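Local coordinates for protein class I SAM-dependent methyltransferase (Silicibacter pomeroyi DSS-3, PDB 3CVO) that is of unknown function but, with a class I methyltransferase-like Rossmann fold, probably binds S-adenosylmethionine and may transfer its methyl group, at residues A[190-193]-A[194-197]; A[132-135]-A[136-140]. All coordinates share one frame; numbering follows the deposited sequence.

Contact 1 of 2, residues A[190-193]-A[194-197]; sequences GSLM and QLIR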
# COMPACT_ATOMS: atom_id res chain seq x y z
N GLY A 190 -4.88 6.52 -7.62
CA GLY A 190 -4.09 6.10 -8.77
C GLY A 190 -2.61 5.96 -8.43
O GLY A 190 -1.82 5.44 -9.23
N SER A 191 -2.28 6.40 -7.22
CA SER A 191 -0.88 6.42 -6.72
C SER A 191 -0.55 5.24 -5.87
O SER A 191 0.57 5.08 -5.40
CB SER A 191 -0.61 7.67 -5.88
OG SER A 191 -0.58 8.78 -6.77
N LEU A 192 -1.55 4.38 -5.70
CA LEU A 192 -1.40 3.30 -4.76
C LEU A 192 -0.28 2.33 -5.11
O LEU A 192 0.47 1.91 -4.21
CB LEU A 192 -2.71 2.57 -4.57
CG LEU A 192 -3.65 3.20 -3.56
CD1 LEU A 192 -5.03 2.45 -3.61
CD2 LEU A 192 -2.99 3.17 -2.14
N MSE A 193 -0.16 1.96 -6.39
CA MSE A 193 0.92 1.02 -6.79
C MSE A 193 2.28 1.64 -6.49
O MSE A 193 3.15 1.00 -5.94
CB MSE A 193 0.86 0.64 -8.25
CG MSE A 193 -0.30 -0.35 -8.64
SE MSE A 193 -0.35 -0.73 -10.49
CE MSE A 193 -1.19 0.92 -11.10
N GLN A 194 2.41 2.92 -6.77
CA GLN A 194 3.70 3.63 -6.55
C GLN A 194 3.99 3.74 -5.08
O GLN A 194 5.08 3.47 -4.60
CB GLN A 194 3.69 5.03 -7.18
CG GLN A 194 4.69 6.00 -6.48
CD GLN A 194 4.32 7.50 -6.63
OE1 GLN A 194 3.25 7.85 -7.16
NE2 GLN A 194 5.23 8.38 -6.17
N LEU A 195 2.96 4.09 -4.33
CA LEU A 195 3.04 4.25 -2.88
C LEU A 195 3.46 2.95 -2.21
O LEU A 195 4.38 2.91 -1.40
CB LEU A 195 1.70 4.75 -2.32
CG LEU A 195 1.56 4.85 -0.80
CD1 LEU A 195 2.76 5.59 -0.21
CD2 LEU A 195 0.26 5.56 -0.44
N ILE A 196 2.84 1.84 -2.62
CA ILE A 196 3.19 0.52 -2.06
C ILE A 196 4.68 0.19 -2.32
O ILE A 196 5.39 -0.33 -1.44
CB ILE A 196 2.24 -0.58 -2.56
CG1 ILE A 196 0.84 -0.29 -2.04
CG2 ILE A 196 2.73 -2.00 -2.11
CD1 ILE A 196 -0.26 -1.24 -2.55
N ARG A 197 5.14 0.48 -3.52
CA ARG A 197 6.51 0.20 -3.86
C ARG A 197 7.49 1.02 -2.98
O ARG A 197 8.60 0.56 -2.68
CB ARG A 197 6.76 0.45 -5.36
CG ARG A 197 8.01 -0.23 -5.91
CD ARG A 197 7.84 -1.77 -6.03
NE ARG A 197 8.02 -2.44 -4.74
CZ ARG A 197 9.22 -2.63 -4.20
NH1 ARG A 197 10.29 -2.22 -4.85
NH2 ARG A 197 9.35 -3.23 -3.03
O HOH W 1 0.80 4.27 -8.94
O HOH W 2 1.79 10.08 -7.72
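Ser191, at the end of a short 3-10 segment that runs into helix 192-199, meets the following turn through its backbone, Ser191 O accepting Leu195 N at 2.8 Å. Just before it, a water donates to Gly190 O and accepts from Gln194 N at 3.0 Å, so this amide of the first helical turn is served by solvent. On the serine side chain, OG is 4.0 Å from Gln194 OE1, and a second water spans the gap, accepting from Ser191 OG and donating to Gln194 OE1. Gln194 reaches that water because CG stands anti to its backbone N (chi1 155°) and the chain beyond is extended; its NE2 is bonded in turn to Gln163. Leu192 O receives Ile196 N at 2.9 Å, while CG1 of Ile196 lies 3.1 Å from the same Leu192 O. The leucine side chain brings CD2 to 4.4 Å from Leu195 CD2, a loose apolar touch, and packs on Ile187 of the second subunit. Met193, a selenomethionine, closes the series with the longer bond from Arg197 N to its O (3.2 Å), and its side chain lies against Asp109 of that subunit. Backbone bonds thus wind the helix start, whereas Ser191 and Gln194 are joined through water on one flank and Leu192, Met193 and Ile196 pack against the second subunit.

Contact 2 of 2, residues A[132-135]-A[136-140]; sequences FRVG and CALAT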
# COMPACT_ATOMS: atom_id res chain seq x y z
N PHE A 132 13.81 2.86 3.97
CA PHE A 132 12.58 3.22 3.27
C PHE A 132 12.37 4.71 3.23
O PHE A 132 11.24 5.17 3.48
CB PHE A 132 11.34 2.63 3.91
CG PHE A 132 11.42 1.15 4.14
CD1 PHE A 132 11.04 0.27 3.15
CD2 PHE A 132 11.90 0.66 5.33
CE1 PHE A 132 11.14 -1.13 3.34
CE2 PHE A 132 12.00 -0.74 5.54
CZ PHE A 132 11.60 -1.63 4.52
N ARG A 133 13.40 5.47 2.87
CA ARG A 133 13.35 6.95 3.06
C ARG A 133 12.17 7.60 2.32
O ARG A 133 11.43 8.43 2.87
CB ARG A 133 14.65 7.62 2.67
CG ARG A 133 15.75 7.26 3.63
CD ARG A 133 16.96 8.15 3.57
NE ARG A 133 17.92 7.64 4.52
CZ ARG A 133 19.07 8.23 4.86
NH1 ARG A 133 19.45 9.40 4.36
NH2 ARG A 133 19.83 7.60 5.73
N VAL A 134 12.02 7.27 1.05
CA VAL A 134 10.86 7.79 0.29
C VAL A 134 9.53 7.40 0.94
O VAL A 134 8.63 8.24 1.12
CB VAL A 134 10.91 7.46 -1.22
CG1 VAL A 134 9.57 7.91 -1.91
CG2 VAL A 134 12.12 8.13 -1.84
N GLY A 135 9.44 6.17 1.40
CA GLY A 135 8.24 5.65 2.03
C GLY A 135 7.89 6.40 3.31
O GLY A 135 6.73 6.67 3.58
N CYS A 136 8.91 6.73 4.08
CA CYS A 136 8.75 7.42 5.36
C CYS A 136 8.29 8.86 5.09
O CYS A 136 7.45 9.43 5.81
CB CYS A 136 10.03 7.47 6.14
SG CYS A 136 10.63 5.85 6.72
N ALA A 137 8.83 9.44 4.04
CA ALA A 137 8.47 10.81 3.70
C ALA A 137 6.99 10.91 3.30
O ALA A 137 6.23 11.81 3.75
CB ALA A 137 9.39 11.39 2.59
N LEU A 138 6.58 9.97 2.46
CA LEU A 138 5.17 9.86 2.02
C LEU A 138 4.23 9.49 3.15
O LEU A 138 3.16 10.05 3.25
CB LEU A 138 4.99 8.91 0.82
CG LEU A 138 5.73 9.34 -0.46
CD1 LEU A 138 5.34 8.31 -1.57
CD2 LEU A 138 5.48 10.77 -0.85
N ALA A 139 4.64 8.57 4.00
CA ALA A 139 3.88 8.18 5.18
C ALA A 139 3.55 9.41 6.03
O ALA A 139 2.42 9.59 6.42
CB ALA A 139 4.62 7.13 5.98
N THR A 140 4.52 10.31 6.16
CA THR A 140 4.35 11.50 6.96
C THR A 140 3.32 12.37 6.27
O THR A 140 2.35 12.81 6.88
CB THR A 140 5.68 12.26 7.13
OG1 THR A 140 6.60 11.41 7.82
CG2 THR A 140 5.50 13.59 7.88
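Leu138 and Val134 touch by their branch ends one turn apart near the start of helix 133-143. From the backbone of Leu138, CB lies 3.7 Å from Val134 O, and CG comes nearer, 3.5 Å from the same carbonyl oxygen. That approach follows from chi1 of -62°, which sets CG beside the backbone N, the atom that donates to Val134 O with an N-H...O angle of 170°. At the tip, CD1 reaches 4.3 Å from Val134 CG1, and the side chain continues onto Thr198 and Met199 of helix 192-199. Around the helix, SG of Cys136 hangs 4.3 Å from Phe132 CB, while Cys136 N bonds to Phe132 O, the carbonyl of the N-cap residue. Ala139 CB sits 3.2 Å from Gly135 O, which also accepts the amide of Ala139. Further on, Cys136 O is gripped twice by Thr140, whose N and OG1 arrive from opposite faces of the carbonyl plane; OG1 is 2.9 Å from Cys136 O. Arg133 leads away from this turn, to a salt bridge with Asp154 just after strand 148-152. Such a buried helix linking parallel strands 125-128 and 148-152 is the connection of a beta-alpha-beta unit in a Rossmann-like fold.

Overall arrangement
Both contacts are openings of helices, with centres about 12 Å apart, yet they occupy different depths. Contact 2 is buried, its centre about 8 Å from that of the chain, within the beta-alpha-beta unit of the central sheet. Contact 1, about 20 Å out, belongs to the C-terminal helix 192-199, laid over helix 133-143 and also facing the second subunit, which does not touch contact 2. The two join where Leu195 CD1 packs 4.0 Å from Leu138 CD1. Their chemistry follows their place: bridging waters and mixed polar and apolar surfaces mark contact 1, while small and apolar side chains predominate in contact 2, whose one charged side chain is paired within its own subunit.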